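Local atomic coordinates of SusD superfamily protein (Bacteroides thetaiotaomicron, PDB entry 3MCX), a protein that is of unknown function but belongs to the SusD family of outer-membrane proteins, whose members typically bind glycans for uptake, and carries zinc ions in the crystal. Residues A[300-303]-A[309-312]; A[363-368]-A[424-429]; A[375-380]-A[399-404]; A[386-391]-A[411-416]; A[392-397]-A[403-408]. All coordinates share one frame; numbering follows the deposited sequence. Where two conformers were deposited one is given.

Contact 1: residues A[300-303]-A[309-312]; sequences LLNE and RHCL
A CH-pi contact between Leu301 and His310 closes the short loop that leads from helix 295-301 into the 3-10 turn before strand 313-314. Leu301 CG lies over one face of the imidazole, displaced toward its rim, 3.9 Å from the ring centroid of His310 and 22° off the normal. The leucine gets there because CG stands anti to the backbone N (chi1 -156°), which carries both methyls out across the gap. CD1 of Leu301 then meets CB of Arg309 at 4.0 Å, while the guanidinium of that arginine turns elsewhere, to Asp307, Glu409 and Glu413. Asn302 comes obliquely at the same ring, its OD1 approaching His310 CE1 to 3.1 Å, with the amide and imidazole planes only 13° apart. Beyond the two segments, NE2 of His310 donates to the carbonyl of Asp304 in the intervening loop. Without the imidazole, as with an alanine here, the Asp304 carbonyl is likely to lose its donor and a gap to open beside Leu301. The chemistry is thus mixed: an apolar contact lies against one face of the ring, and a bond at NE2 limits its rotation.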
# COMPACT_ATOMS: atom_id res chain seq x y z
N LEU A 300 7.94 -14.48 -14.11
CA LEU A 300 7.20 -15.13 -13.02
C LEU A 300 5.79 -15.49 -13.47
O LEU A 300 5.32 -16.60 -13.28
CB LEU A 300 7.12 -14.21 -11.81
CG LEU A 300 6.25 -14.70 -10.66
CD1 LEU A 300 6.79 -15.98 -10.02
CD2 LEU A 300 6.13 -13.62 -9.60
N LEU A 301 5.09 -14.53 -14.08
CA LEU A 301 3.71 -14.79 -14.53
C LEU A 301 3.64 -15.86 -15.63
O LEU A 301 2.72 -16.67 -15.66
CB LEU A 301 3.05 -13.50 -15.00
CG LEU A 301 1.53 -13.45 -14.96
CD1 LEU A 301 0.96 -13.58 -13.52
CD2 LEU A 301 1.07 -12.12 -15.57
N ASN A 302 4.66 -15.89 -16.48
CA ASN A 302 4.74 -16.87 -17.54
C ASN A 302 5.05 -18.30 -17.07
O ASN A 302 5.02 -19.23 -17.87
CB ASN A 302 5.74 -16.41 -18.63
CG ASN A 302 5.18 -15.30 -19.51
OD1 ASN A 302 3.97 -15.22 -19.70
ND2 ASN A 302 6.06 -14.43 -20.05
N GLU A 303 5.34 -18.46 -15.77
CA GLU A 303 5.51 -19.82 -15.22
C GLU A 303 4.19 -20.60 -15.32
O GLU A 303 4.20 -21.83 -15.31
CB GLU A 303 6.03 -19.82 -13.77
CG GLU A 303 7.43 -19.26 -13.67
CD GLU A 303 7.98 -19.16 -12.26
OE1 GLU A 303 7.36 -19.69 -11.31
OE2 GLU A 303 9.04 -18.53 -12.09
N ARG A 309 -4.28 -13.65 -14.68
CA ARG A 309 -3.63 -12.35 -14.49
C ARG A 309 -2.81 -11.89 -15.71
O ARG A 309 -2.44 -10.72 -15.79
CB ARG A 309 -2.83 -12.36 -13.18
CG ARG A 309 -3.77 -12.42 -11.99
CD ARG A 309 -3.13 -12.86 -10.70
NE ARG A 309 -2.68 -14.25 -10.74
CZ ARG A 309 -2.42 -14.99 -9.67
NH1 ARG A 309 -2.62 -14.52 -8.44
NH2 ARG A 309 -1.94 -16.20 -9.82
N HIS A 310 -2.60 -12.78 -16.67
CA HIS A 310 -2.06 -12.35 -17.96
C HIS A 310 -2.93 -11.29 -18.61
O HIS A 310 -2.44 -10.50 -19.40
CB HIS A 310 -1.87 -13.50 -18.94
CG HIS A 310 -0.78 -14.43 -18.54
ND1 HIS A 310 0.56 -14.11 -18.68
CD2 HIS A 310 -0.82 -15.66 -17.99
CE1 HIS A 310 1.29 -15.11 -18.19
NE2 HIS A 310 0.48 -16.08 -17.79
N CYS A 311 -4.21 -11.24 -18.27
CA CYS A 311 -5.13 -10.24 -18.82
C CYS A 311 -4.75 -8.81 -18.45
O CYS A 311 -5.22 -7.88 -19.07
CB CYS A 311 -6.57 -10.49 -18.33
SG CYS A 311 -6.96 -10.09 -16.59
N LEU A 312 -3.96 -8.64 -17.39
CA LEU A 312 -3.58 -7.32 -16.89
C LEU A 312 -2.26 -6.81 -17.44
O LEU A 312 -1.83 -5.73 -17.06
CB LEU A 312 -3.46 -7.39 -15.36
CG LEU A 312 -4.78 -7.62 -14.63
CD1 LEU A 312 -4.50 -7.89 -13.16
CD2 LEU A 312 -5.76 -6.48 -14.82

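Contact 2: residues A[363-368]-A[424-429]; sequences AAEAGL and YLRNGL
Glu365 reaches out from helix 356-370 and meets the edge of the Arg426 guanidinium head-on, in a buried salt bridge. The arginine grips it side-on with two nitrogens: NE donates to Glu365 OE2 at 2.8 Å, and NH2 to Glu365 OE1, also at 2.8 Å. OE1 uses its syn lone pair, in a nearly straight bond (167°), whereas NE meets OE2 well out of the carboxylate plane, the two flat groups being turned 34° against each other. From the opposite face Asn427 ND2 also donates to Glu365 OE2, at 3.0 Å, and water 1 bridges that oxygen to Asn427 OD1. Three donors therefore hold OE2, which would probably keep the carboxylate ionised. The glutamate is an extended chain (chi1 -175°) that carries the carboxylate across to helix 420-426. Arg426 is steadied by Asp423 and Asn214, and Asn427 ND2 by the carbonyl of Asp423. Just beyond, Gly428 takes the C-prime place of the Schellman motif that ends helix 420-426. Leu213 of helix 201-214 touches both Glu365 and Arg426, helix 403-414 packs against Leu368 and Asn427, and helix 218-231 covers the alanine side of helix 356-370 at Ala363 and Ala366.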
# COMPACT_ATOMS: atom_id res chain seq x y z
N ALA A 363 -3.28 -14.42 5.78
CA ALA A 363 -3.55 -15.62 6.59
C ALA A 363 -2.65 -16.80 6.21
O ALA A 363 -2.16 -17.52 7.08
CB ALA A 363 -5.06 -16.02 6.49
N ALA A 364 -2.49 -17.04 4.91
CA ALA A 364 -1.67 -18.15 4.48
C ALA A 364 -0.22 -18.01 4.98
O ALA A 364 0.33 -18.97 5.52
CB ALA A 364 -1.69 -18.29 2.97
N GLU A 365 0.33 -16.82 4.83
CA GLU A 365 1.72 -16.54 5.23
C GLU A 365 1.84 -16.60 6.78
O GLU A 365 2.74 -17.24 7.29
CB GLU A 365 2.19 -15.19 4.70
CG GLU A 365 3.65 -14.88 4.98
CD GLU A 365 4.09 -13.55 4.41
OE1 GLU A 365 3.38 -12.95 3.57
OE2 GLU A 365 5.18 -13.09 4.85
N ALA A 366 0.90 -15.98 7.50
CA ALA A 366 0.95 -16.00 8.95
C ALA A 366 0.83 -17.43 9.48
O ALA A 366 1.51 -17.79 10.44
CB ALA A 366 -0.14 -15.11 9.54
N GLY A 367 -0.01 -18.25 8.86
CA GLY A 367 -0.18 -19.62 9.29
C GLY A 367 1.08 -20.45 9.11
O GLY A 367 1.54 -21.16 10.00
N LEU A 368 1.66 -20.37 7.91
CA LEU A 368 2.88 -21.10 7.62
C LEU A 368 4.00 -20.68 8.57
O LEU A 368 4.67 -21.52 9.12
CB LEU A 368 3.31 -20.92 6.17
CG LEU A 368 4.50 -21.77 5.74
CD1 LEU A 368 4.19 -23.25 5.84
CD2 LEU A 368 4.89 -21.42 4.33
N TYR A 424 9.38 -8.83 0.89
CA TYR A 424 10.79 -9.15 0.97
C TYR A 424 11.32 -8.73 2.33
O TYR A 424 12.01 -9.51 3.00
CB TYR A 424 11.58 -8.40 -0.10
CG TYR A 424 11.34 -8.88 -1.51
CD1 TYR A 424 10.27 -8.40 -2.24
CD2 TYR A 424 12.20 -9.80 -2.11
CE1 TYR A 424 10.06 -8.85 -3.55
CE2 TYR A 424 11.98 -10.24 -3.40
CZ TYR A 424 10.93 -9.72 -4.12
OH TYR A 424 10.70 -10.16 -5.42
N LEU A 425 11.00 -7.50 2.77
CA LEU A 425 11.61 -6.96 3.98
C LEU A 425 11.30 -7.83 5.19
O LEU A 425 12.20 -8.19 5.96
CB LEU A 425 11.15 -5.54 4.22
CG LEU A 425 11.49 -4.51 3.13
CD1 LEU A 425 10.98 -3.11 3.51
CD2 LEU A 425 13.01 -4.52 2.80
N ARG A 426 10.02 -8.16 5.39
CA ARG A 426 9.66 -8.91 6.61
C ARG A 426 10.15 -10.34 6.63
O ARG A 426 10.21 -10.98 7.68
CB ARG A 426 8.15 -8.90 6.87
CG ARG A 426 7.33 -9.66 5.87
CD ARG A 426 5.86 -9.73 6.30
NE ARG A 426 5.09 -10.28 5.19
CZ ARG A 426 4.59 -9.56 4.19
NH1 ARG A 426 4.70 -8.24 4.16
NH2 ARG A 426 3.94 -10.18 3.21
N ASN A 427 10.55 -10.84 5.46
CA ASN A 427 11.13 -12.15 5.34
C ASN A 427 12.65 -12.17 5.22
O ASN A 427 13.25 -13.23 5.03
CB ASN A 427 10.44 -12.91 4.20
CG ASN A 427 9.03 -13.30 4.58
OD1 ASN A 427 8.87 -14.09 5.53
ND2 ASN A 427 8.02 -12.72 3.94
N GLY A 428 13.29 -11.01 5.38
CA GLY A 428 14.74 -10.91 5.32
C GLY A 428 15.36 -11.23 3.97
O GLY A 428 16.51 -11.67 3.88
N LEU A 429 14.58 -11.01 2.92
CA LEU A 429 14.97 -11.44 1.59
C LEU A 429 15.58 -10.30 0.80
O LEU A 429 15.05 -9.18 0.84
CB LEU A 429 13.75 -11.92 0.81
CG LEU A 429 13.07 -13.14 1.42
CD1 LEU A 429 11.82 -13.48 0.58
CD2 LEU A 429 13.99 -14.37 1.56
O HOH W 1 6.70 -13.49 7.05

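Contact 3: residues A[375-380]-A[399-404]; sequences EEAQGY and ETFTLD. With ZN (zinc ion), chain C.
Phe401 lays one face of its ring flat on the backbone of helix 374-385 at Gln378. The main interaction is CH-pi: Gln378 CA sits over the middle of the ring, 3.7 Å from the Phe401 centroid and 13° off the normal. Gln378 CB follows over the same face, 3.6 Å from Phe401 CD2. Apolar packing adds Ala377, whose CB lies 4.0 Å from Phe401 CZ. The phenylalanine projects into place with its ring carbon anti to the backbone N (chi1 -177°), from the centre of an inverse gamma turn. Cutting the ring back to an alanine is likely to uncover this stretch of helix and open a gap between it and the loop ahead of helix 403-414. Hydrogen bonds flank the ring contact: Gln378 OE1 pairs with Thr398 OG1, and Thr402 is the N-cap of helix 403-414, its OG1 accepting from Arg405 N. Metal binding lies apart from the ring, on the exposed side of helix 374-385, where Glu375 OE2 holds a zinc ion at 1.9 Å; OE1 of Glu375 stays 3.0 Å from the metal, so the carboxylate binds through one oxygen. The same phenylalanine also touches Ile374 and Leu381 of helix 374-385 and Leu368 of helix 356-370, and thus fills the junction of these two helices with the start of helix 403-414.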
# COMPACT_ATOMS: atom_id res chain seq x y z
N GLU A 375 -2.97 -26.67 7.70
CA GLU A 375 -3.91 -27.11 6.68
C GLU A 375 -4.90 -26.00 6.31
O GLU A 375 -5.18 -25.76 5.15
CB GLU A 375 -4.67 -28.35 7.13
CG GLU A 375 -5.41 -28.96 5.99
CD GLU A 375 -6.15 -30.20 6.31
OE1 GLU A 375 -6.24 -30.61 7.50
OE2 GLU A 375 -6.66 -30.77 5.33
N GLU A 376 -5.41 -25.30 7.32
CA GLU A 376 -6.32 -24.18 7.08
C GLU A 376 -5.63 -23.08 6.27
O GLU A 376 -6.20 -22.52 5.32
CB GLU A 376 -6.87 -23.65 8.43
CG GLU A 376 -7.95 -22.61 8.28
CD GLU A 376 -8.54 -22.20 9.60
OE1 GLU A 376 -7.83 -21.53 10.38
OE2 GLU A 376 -9.73 -22.53 9.84
N ALA A 377 -4.42 -22.74 6.67
CA ALA A 377 -3.60 -21.74 5.98
C ALA A 377 -3.33 -22.08 4.50
O ALA A 377 -3.44 -21.22 3.59
CB ALA A 377 -2.28 -21.53 6.74
N GLN A 378 -2.99 -23.35 4.26
CA GLN A 378 -2.74 -23.86 2.92
C GLN A 378 -4.02 -23.73 2.08
O GLN A 378 -3.97 -23.32 0.91
CB GLN A 378 -2.22 -25.30 3.10
CG GLN A 378 -2.59 -26.31 2.14
CD GLN A 378 -2.20 -27.69 2.66
OE1 GLN A 378 -1.46 -27.81 3.64
NE2 GLN A 378 -2.71 -28.70 2.02
N GLY A 379 -5.16 -23.96 2.71
CA GLY A 379 -6.46 -23.79 2.06
C GLY A 379 -6.66 -22.38 1.58
O GLY A 379 -7.19 -22.16 0.49
N TYR A 380 -6.23 -21.40 2.38
CA TYR A 380 -6.41 -20.01 1.98
C TYR A 380 -5.55 -19.64 0.78
O TYR A 380 -5.97 -18.87 -0.10
CB TYR A 380 -6.15 -19.05 3.14
CG TYR A 380 -7.10 -19.20 4.31
CD1 TYR A 380 -8.47 -19.44 4.11
CD2 TYR A 380 -6.65 -19.10 5.63
CE1 TYR A 380 -9.34 -19.58 5.18
CE2 TYR A 380 -7.52 -19.21 6.69
CZ TYR A 380 -8.85 -19.45 6.48
OH TYR A 380 -9.72 -19.57 7.55
N GLU A 399 3.28 -30.60 1.44
CA GLU A 399 4.67 -30.67 0.97
C GLU A 399 5.09 -29.49 0.08
O GLU A 399 6.26 -29.07 0.11
CB GLU A 399 4.97 -32.00 0.27
CG GLU A 399 4.06 -32.36 -0.91
N THR A 400 4.17 -28.95 -0.73
CA THR A 400 4.50 -27.86 -1.65
C THR A 400 4.06 -26.49 -1.12
O THR A 400 4.26 -25.48 -1.75
CB THR A 400 3.93 -28.11 -3.07
OG1 THR A 400 2.50 -28.26 -2.98
CG2 THR A 400 4.55 -29.39 -3.67
N PHE A 401 3.49 -26.47 0.07
CA PHE A 401 3.10 -25.24 0.74
C PHE A 401 4.32 -24.63 1.41
O PHE A 401 4.58 -24.89 2.60
CB PHE A 401 1.99 -25.53 1.76
CG PHE A 401 1.43 -24.30 2.47
CD1 PHE A 401 1.11 -23.14 1.78
CD2 PHE A 401 1.14 -24.36 3.84
CE1 PHE A 401 0.56 -22.03 2.43
CE2 PHE A 401 0.61 -23.23 4.50
CZ PHE A 401 0.30 -22.10 3.79
N THR A 402 5.06 -23.84 0.65
CA THR A 402 6.30 -23.22 1.11
C THR A 402 6.14 -21.70 1.15
O THR A 402 5.27 -21.10 0.50
CB THR A 402 7.45 -23.53 0.17
OG1 THR A 402 7.19 -22.88 -1.07
CG2 THR A 402 7.63 -25.08 -0.06
N LEU A 403 7.01 -21.02 1.90
CA LEU A 403 7.02 -19.57 1.90
C LEU A 403 7.22 -19.01 0.49
O LEU A 403 6.53 -18.10 0.09
CB LEU A 403 8.10 -19.06 2.86
CG LEU A 403 8.20 -17.55 2.98
CD1 LEU A 403 6.88 -16.89 3.48
CD2 LEU A 403 9.41 -17.15 3.89
N ASP A 404 8.17 -19.55 -0.27
CA ASP A 404 8.43 -19.03 -1.61
C ASP A 404 7.17 -19.14 -2.45
O ASP A 404 6.87 -18.24 -3.23
CB ASP A 404 9.56 -19.80 -2.28
CG ASP A 404 9.94 -19.20 -3.63
OD1 ASP A 404 10.28 -18.00 -3.68
OD2 ASP A 404 9.85 -19.94 -4.63
ZN ZN C . -7.83 -32.28 5.58

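Contact 4: residues A[386-391]-A[411-416]; sequences SRRTTD and RKELVG. With ZN (zinc ion), chain F.
Arg388 and Glu413 form the tight part of this contact, a buried salt bridge from the loop after helix 374-385 to helix 403-414. Arg388 NE donates to Glu413 OE1 at 2.7 Å (158°), with the oxygen near the guanidinium plane but the nitrogen on the syn side, 32° out of the carboxylate plane. The flat groups are turned 55° against each other, and the second bond, Arg388 NH2 to Glu413 OE2, is weak at 3.4 Å. Both chains bend at chi2, which folds their ends together. Arg388 NH1 turns back on its own loop, meeting Arg387 O at 3.1 Å from above the carbonyl plane. Glu413 is shared further with Arg309, Arg355 and Tyr244 OH, and Arg388 with Glu255; Glu413 is probably kept ionised by the arginines around it. The next residue, Thr389, is still buried, and its OG1 accepts from Asp391 N at 3.1 Å in an ST turn. From there the loop runs out to solvent, through the exposed Thr390 to Asp391 and its waters. Asp391 OD1 binds zinc at 2.1 Å while OD2 of Asp391 takes a 2.7 Å bond from the zinc-bound water 2. With Ser393 OG and four waters completing six ligands in octahedral order, this is a largely hydrated zinc site at the protein surface.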
# COMPACT_ATOMS: atom_id res chain seq x y z
N SER A 386 -6.72 -21.34 -6.93
CA SER A 386 -7.81 -22.03 -7.66
C SER A 386 -8.72 -21.07 -8.43
O SER A 386 -9.42 -21.52 -9.35
CB SER A 386 -8.67 -22.86 -6.72
OG SER A 386 -9.37 -22.05 -5.81
N ARG A 387 -8.72 -19.80 -8.03
CA ARG A 387 -9.52 -18.76 -8.69
C ARG A 387 -8.72 -17.93 -9.68
O ARG A 387 -9.22 -16.92 -10.22
CB ARG A 387 -10.20 -17.86 -7.63
CG ARG A 387 -11.28 -18.55 -6.81
CD ARG A 387 -11.80 -17.63 -5.73
NE ARG A 387 -12.95 -18.17 -5.04
CZ ARG A 387 -12.90 -19.09 -4.08
NH1 ARG A 387 -11.73 -19.55 -3.63
NH2 ARG A 387 -14.02 -19.52 -3.53
N ARG A 388 -7.47 -18.31 -9.92
CA ARG A 388 -6.59 -17.55 -10.81
C ARG A 388 -6.00 -18.38 -11.95
O ARG A 388 -5.37 -17.84 -12.86
CB ARG A 388 -5.47 -16.88 -10.01
CG ARG A 388 -5.97 -15.94 -8.93
CD ARG A 388 -6.64 -14.71 -9.49
NE ARG A 388 -7.00 -13.88 -8.39
CZ ARG A 388 -8.20 -13.84 -7.82
NH1 ARG A 388 -9.19 -14.55 -8.29
NH2 ARG A 388 -8.36 -13.03 -6.77
N THR A 389 -6.15 -19.69 -11.87
CA THR A 389 -5.66 -20.57 -12.93
C THR A 389 -6.57 -21.77 -13.10
O THR A 389 -7.27 -22.16 -12.17
CB THR A 389 -4.20 -21.04 -12.66
OG1 THR A 389 -3.74 -21.84 -13.75
CG2 THR A 389 -4.10 -21.85 -11.35
N THR A 390 -6.56 -22.36 -14.28
CA THR A 390 -7.25 -23.62 -14.51
C THR A 390 -6.36 -24.85 -14.33
O THR A 390 -6.83 -25.97 -14.44
CB THR A 390 -7.86 -23.68 -15.91
OG1 THR A 390 -6.84 -23.36 -16.86
CG2 THR A 390 -9.01 -22.67 -16.03
N ASP A 391 -5.07 -24.63 -14.07
CA ASP A 391 -4.13 -25.74 -13.91
C ASP A 391 -4.21 -26.18 -12.44
O ASP A 391 -3.68 -25.51 -11.56
CB ASP A 391 -2.72 -25.23 -14.24
CG ASP A 391 -1.65 -26.30 -14.09
OD1 ASP A 391 -1.98 -27.47 -13.76
OD2 ASP A 391 -0.47 -25.94 -14.23
N ARG A 411 3.19 -11.82 -5.29
CA ARG A 411 3.74 -10.98 -6.37
C ARG A 411 2.78 -10.96 -7.57
O ARG A 411 2.55 -9.91 -8.18
CB ARG A 411 5.14 -11.45 -6.78
CG ARG A 411 6.19 -11.04 -5.74
CD ARG A 411 7.47 -11.77 -6.01
NE ARG A 411 8.07 -11.38 -7.28
CZ ARG A 411 9.05 -12.05 -7.88
NH1 ARG A 411 9.57 -13.17 -7.33
NH2 ARG A 411 9.55 -11.61 -9.04
N LYS A 412 2.23 -12.12 -7.91
CA LYS A 412 1.30 -12.21 -9.04
C LYS A 412 -0.01 -11.45 -8.73
O LYS A 412 -0.54 -10.72 -9.55
CB LYS A 412 0.97 -13.65 -9.38
CG LYS A 412 2.14 -14.46 -9.93
CD LYS A 412 1.77 -15.92 -10.12
CE LYS A 412 2.98 -16.79 -10.43
NZ LYS A 412 2.58 -18.18 -10.83
N GLU A 413 -0.54 -11.62 -7.52
CA GLU A 413 -1.85 -11.12 -7.16
C GLU A 413 -1.86 -9.64 -6.87
O GLU A 413 -2.81 -8.95 -7.20
CB GLU A 413 -2.41 -11.89 -5.94
CG GLU A 413 -3.86 -11.52 -5.60
CD GLU A 413 -4.80 -11.74 -6.79
OE1 GLU A 413 -4.66 -12.77 -7.47
OE2 GLU A 413 -5.70 -10.89 -7.04
N LEU A 414 -0.81 -9.15 -6.21
CA LEU A 414 -0.82 -7.81 -5.62
C LEU A 414 0.08 -6.81 -6.34
O LEU A 414 0.29 -5.70 -5.87
CB LEU A 414 -0.42 -7.90 -4.14
CG LEU A 414 -1.36 -8.78 -3.28
CD1 LEU A 414 -0.84 -8.93 -1.86
CD2 LEU A 414 -2.78 -8.21 -3.28
N VAL A 415 0.57 -7.20 -7.51
CA VAL A 415 1.38 -6.29 -8.32
C VAL A 415 0.63 -4.96 -8.52
O VAL A 415 -0.54 -4.95 -8.86
CB VAL A 415 1.75 -6.92 -9.69
CG1 VAL A 415 0.50 -7.21 -10.57
CG2 VAL A 415 2.76 -6.02 -10.43
N GLY A 416 1.29 -3.85 -8.27
CA GLY A 416 0.65 -2.54 -8.47
C GLY A 416 -0.13 -2.02 -7.28
O GLY A 416 -0.61 -0.90 -7.30
ZN ZN F . -0.95 -29.23 -14.21
O HOH W 2 0.88 -28.13 -14.91
O HOH W 3 -2.81 -30.13 -13.51
O HOH W 4 -0.08 -31.09 -14.24
O HOH W 5 -1.75 -29.52 -16.15

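Contact 5: residues A[392-397]-A[403-408]; sequences TSQQVS and LDRILK. With ZN (zinc ion), chain F.
Arg405 carries most of this contact, reaching from the first turn of helix 403-414 toward Gln394 and Val396 in the preceding loop. Its CG is turned away from the backbone N (chi1 -170°) and the chain bends at the next bond, so that the aliphatic part passes Val396, and Arg405 CG meets Val396 CG1 at 3.8 Å. Across to the loop, the polar end is held more by water than by direct bonding; its stronger charge partner is Glu409, one helical turn on. Water 6 lies at the edge of the guanidinium, in its plane, accepting from Arg405 NE at 2.7 Å and donating to Gln394 O, also at 2.7 Å. The direct bond, Arg405 NH2 to Gln394 OE1, is long and weak at 3.3 Å, the amide coming in obliquely with its plane 57° from the guanidinium. Gln394 closes a short 3-10 turn, 392-394, that forms part of an octahedral zinc site. Here Ser393 OG binds the metal at 2.3 Å, and its backbone N donates to water 3, another ligand. Gln394 belongs to the second shell: its NE2 bonds Asp391 OD2, the oxygen of that zinc-binding carboxylate not attached to the metal, while its OE1 takes the weak bond from Arg405 NH2. Val396, the buried member of the three, also rests against Leu381 of helix 374-385, and its backbone N donates to Asn382 OD1.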
# COMPACT_ATOMS: atom_id res chain seq x y z
N THR A 392 -4.86 -27.31 -12.20
CA THR A 392 -5.10 -27.79 -10.82
C THR A 392 -3.82 -28.16 -10.06
O THR A 392 -3.76 -28.02 -8.83
CB THR A 392 -6.04 -29.00 -10.80
OG1 THR A 392 -5.42 -30.10 -11.47
CG2 THR A 392 -7.37 -28.66 -11.47
N SER A 393 -2.78 -28.56 -10.80
CA SER A 393 -1.49 -28.89 -10.18
C SER A 393 -0.79 -27.69 -9.58
O SER A 393 0.19 -27.86 -8.86
CB SER A 393 -0.55 -29.59 -11.18
OG SER A 393 -0.08 -28.66 -12.14
N GLN A 394 -1.26 -26.47 -9.86
CA GLN A 394 -0.70 -25.27 -9.21
C GLN A 394 -1.07 -25.18 -7.75
O GLN A 394 -0.38 -24.52 -6.98
CB GLN A 394 -1.12 -23.98 -9.91
CG GLN A 394 -0.63 -23.90 -11.35
CD GLN A 394 0.88 -23.73 -11.45
OE1 GLN A 394 1.49 -23.11 -10.59
NE2 GLN A 394 1.47 -24.33 -12.50
N GLN A 395 -2.18 -25.80 -7.36
CA GLN A 395 -2.58 -25.81 -5.96
C GLN A 395 -1.58 -26.60 -5.13
O GLN A 395 -0.98 -27.56 -5.61
CB GLN A 395 -3.99 -26.37 -5.79
CG GLN A 395 -5.02 -25.41 -6.39
CD GLN A 395 -6.42 -25.92 -6.29
OE1 GLN A 395 -6.91 -26.20 -5.19
NE2 GLN A 395 -7.09 -26.03 -7.44
N VAL A 396 -1.40 -26.16 -3.89
CA VAL A 396 -0.40 -26.77 -3.01
C VAL A 396 -0.98 -27.85 -2.10
O VAL A 396 -2.16 -27.82 -1.71
CB VAL A 396 0.28 -25.69 -2.13
CG1 VAL A 396 0.98 -24.66 -3.00
CG2 VAL A 396 -0.75 -25.01 -1.21
N SER A 397 -0.12 -28.82 -1.80
CA SER A 397 -0.30 -29.78 -0.72
C SER A 397 0.58 -29.31 0.44
O SER A 397 1.33 -28.37 0.29
CB SER A 397 0.20 -31.15 -1.15
OG SER A 397 1.59 -31.05 -1.48
N LEU A 403 7.01 -21.02 1.90
CA LEU A 403 7.02 -19.57 1.90
C LEU A 403 7.22 -19.01 0.49
O LEU A 403 6.53 -18.10 0.09
CB LEU A 403 8.10 -19.06 2.86
CG LEU A 403 8.20 -17.55 2.98
CD1 LEU A 403 6.88 -16.89 3.48
CD2 LEU A 403 9.41 -17.15 3.89
N ASP A 404 8.17 -19.55 -0.27
CA ASP A 404 8.43 -19.03 -1.61
C ASP A 404 7.17 -19.14 -2.45
O ASP A 404 6.87 -18.24 -3.23
CB ASP A 404 9.56 -19.80 -2.28
CG ASP A 404 9.94 -19.20 -3.63
OD1 ASP A 404 10.28 -18.00 -3.68
OD2 ASP A 404 9.85 -19.94 -4.63
N ARG A 405 6.44 -20.25 -2.32
CA ARG A 405 5.20 -20.36 -3.10
C ARG A 405 4.16 -19.31 -2.75
O ARG A 405 3.49 -18.76 -3.64
CB ARG A 405 4.63 -21.76 -3.00
CG ARG A 405 3.49 -22.00 -4.00
CD ARG A 405 3.99 -21.93 -5.43
NE ARG A 405 2.94 -22.09 -6.43
CZ ARG A 405 2.12 -21.13 -6.85
NH1 ARG A 405 2.12 -19.91 -6.28
NH2 ARG A 405 1.21 -21.44 -7.78
N ILE A 406 4.03 -18.96 -1.47
CA ILE A 406 3.15 -17.90 -1.05
C ILE A 406 3.61 -16.54 -1.60
O ILE A 406 2.82 -15.75 -2.12
CB ILE A 406 3.07 -17.80 0.49
CG1 ILE A 406 2.48 -19.09 1.08
CG2 ILE A 406 2.22 -16.60 0.88
CD1 ILE A 406 2.62 -19.12 2.63
N LEU A 407 4.91 -16.28 -1.47
CA LEU A 407 5.46 -15.01 -1.91
C LEU A 407 5.35 -14.81 -3.43
O LEU A 407 5.08 -13.70 -3.87
CB LEU A 407 6.90 -14.85 -1.38
CG LEU A 407 7.01 -14.81 0.15
CD1 LEU A 407 8.49 -14.49 0.55
CD2 LEU A 407 6.09 -13.78 0.81
N LYS A 408 5.58 -15.89 -4.20
CA LYS A 408 5.26 -15.86 -5.63
C LYS A 408 3.81 -15.51 -5.90
O LYS A 408 3.53 -14.66 -6.75
CB LYS A 408 5.58 -17.18 -6.31
CG LYS A 408 7.07 -17.46 -6.55
CD LYS A 408 7.26 -18.72 -7.39
CE LYS A 408 8.68 -18.95 -7.87
NZ LYS A 408 8.78 -20.11 -8.83
ZN ZN F . -0.95 -29.23 -14.21
O HOH W 3 -2.81 -30.13 -13.51
O HOH W 6 2.29 -24.56 -7.40
O HOH W 2 0.88 -28.13 -14.91
O HOH W 4 -0.08 -31.09 -14.24
O HOH W 5 -1.75 -29.52 -16.15

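Overall arrangement
Helix 403-414 ties the set together: contacts 3, 4 and 5 use it directly, and all three are nested in the chain between the two segments of contact 2. Contacts 3 and 5 lie closest, centres about 7 Å apart, meeting where Phe401 CE1 touches Ile406 CD1 at 3.6 Å. Contacts 1 and 4 are about 8 Å apart between centres and share a charge network through Arg309 NH1 and Glu413 OE1, 2.8 Å apart; Glu303 likewise bonds Lys408 of contact 5. Contacts 4 and 5 each give one protein ligand to the same zinc ion, which lies about 14 Å from the His310 side chain, while contact 3 binds a separate zinc.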